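Acetyl transferase (Salmonella typhimurium, PDB 1S7K) transfers an acetyl group, probably from acetyl-CoA, to the N-terminal alpha-amino group of ribosomal protein L7/L12. Local coordinates at residues K56-Q59 with G60-L64. Residues are numbered along the deposited sequence; the frame is centred on the assembly and turned at random.
Sequences KHVQ and GNILL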
# COMPACT_ATOMS: atom_id res chain seq x y z
N LYS A 56 -22.02 -9.35 -2.86
CA LYS A 56 -20.96 -9.17 -3.80
C LYS A 56 -19.71 -8.81 -3.00
O LYS A 56 -18.63 -9.35 -3.24
CB LYS A 56 -21.30 -8.03 -4.77
CG LYS A 56 -20.12 -7.65 -5.65
CD LYS A 56 -20.48 -6.67 -6.76
CE LYS A 56 -19.24 -6.18 -7.54
NZ LYS A 56 -18.74 -7.05 -8.66
N HIS A 57 -19.86 -7.88 -2.05
CA HIS A 57 -18.71 -7.45 -1.25
C HIS A 57 -18.14 -8.66 -0.53
O HIS A 57 -16.95 -8.94 -0.60
CB HIS A 57 -19.11 -6.37 -0.23
CG HIS A 57 -17.95 -5.80 0.56
ND1 HIS A 57 -17.05 -4.91 0.02
CD2 HIS A 57 -17.54 -6.03 1.83
CE1 HIS A 57 -16.13 -4.62 0.93
NE2 HIS A 57 -16.40 -5.29 2.03
N VAL A 58 -19.01 -9.41 0.15
CA VAL A 58 -18.55 -10.58 0.85
C VAL A 58 -17.97 -11.66 -0.07
O VAL A 58 -16.88 -12.18 0.20
CB VAL A 58 -19.67 -11.14 1.73
CG1 VAL A 58 -19.25 -12.49 2.30
CG2 VAL A 58 -20.02 -10.11 2.83
N GLN A 59 -18.69 -12.01 -1.15
CA GLN A 59 -18.16 -13.02 -2.05
C GLN A 59 -16.79 -12.58 -2.53
O GLN A 59 -15.88 -13.38 -2.58
CB GLN A 59 -19.14 -13.26 -3.21
CG GLN A 59 -20.51 -13.78 -2.68
CD GLN A 59 -21.68 -13.74 -3.69
OE1 GLN A 59 -22.05 -12.69 -4.24
NE2 GLN A 59 -22.30 -14.90 -3.91
N GLY A 60 -16.63 -11.30 -2.86
CA GLY A 60 -15.34 -10.80 -3.31
C GLY A 60 -14.28 -10.93 -2.24
O GLY A 60 -13.13 -11.35 -2.50
N ASN A 61 -14.65 -10.66 -0.98
CA ASN A 61 -13.59 -10.76 0.05
C ASN A 61 -13.18 -12.23 0.38
O ASN A 61 -12.02 -12.50 0.71
CB ASN A 61 -14.04 -9.98 1.28
CG ASN A 61 -13.91 -8.46 1.06
OD1 ASN A 61 -14.49 -7.64 1.77
ND2 ASN A 61 -13.11 -8.10 0.07
N ILE A 62 -14.13 -13.15 0.22
CA ILE A 62 -13.94 -14.59 0.44
C ILE A 62 -12.88 -15.09 -0.55
O ILE A 62 -11.99 -15.83 -0.17
CB ILE A 62 -15.31 -15.37 0.28
CG1 ILE A 62 -16.26 -14.96 1.42
CG2 ILE A 62 -15.09 -16.87 0.28
CD1 ILE A 62 -17.61 -15.59 1.42
N LEU A 63 -12.96 -14.65 -1.82
CA LEU A 63 -11.97 -15.06 -2.83
C LEU A 63 -10.58 -14.60 -2.43
O LEU A 63 -9.64 -15.39 -2.48
CB LEU A 63 -12.32 -14.49 -4.21
CG LEU A 63 -13.71 -14.97 -4.62
CD1 LEU A 63 -14.07 -14.33 -5.95
CD2 LEU A 63 -13.72 -16.51 -4.72
N LEU A 64 -10.42 -13.33 -2.02
CA LEU A 64 -9.10 -12.86 -1.58
C LEU A 64 -8.64 -13.67 -0.35
O LEU A 64 -7.44 -13.99 -0.19
CB LEU A 64 -9.18 -11.36 -1.20
CG LEU A 64 -9.58 -10.42 -2.35
CD1 LEU A 64 -9.68 -8.96 -1.90
CD2 LEU A 64 -8.55 -10.63 -3.49
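With CG trans to the backbone N (chi1 -176°), the ring of His57 folds back so that its far end comes up against Asn61, although its CB leaves the helix pointing away from the next turn; Asn61, its CG set opposite the carbonyl carbon (chi1 -75°), brings its amide to meet it. The two belong to helix 55-67 of this GNAT-fold acetyltransferase and stand four residues apart, an i to i+4 pair on the helix surface. Asn61 OD1 comes in over one face of the ring near its rim, 3.0 Å from His57 NE2. Ring and amide planes are turned 77° against each other, and the angle at NE2 is too poor for a hydrogen bond, so the side-chain oxygen of Asn61 rests against the ring as a polar packing contact.

The neighbouring i to i+4 pair, Val58 and Ile62, is apolar: Val58 CG1 meets Ile62 CD1 at 3.6 Å, the isoleucine chain being extended to its end. Val58 is buried and also packs on Val24 and Leu27 of helix 24-33, joining the two helices.

Underneath, the main chain is regular alpha-helix. Gly60 N bonds to Lys56 O at 2.8 Å, and Asn61 N likewise to His57 O. Leu63 N reaches Gln59 O over a longer 3.3 Å. Where the helix runs on, Leu63 O accepts a hydrogen bond from the guanidinium of Arg67. Ile62 N bonds to Val58 O at 2.9 Å, and Ile62 CG1 lies close against that same oxygen, 3.1 Å from Val58 O.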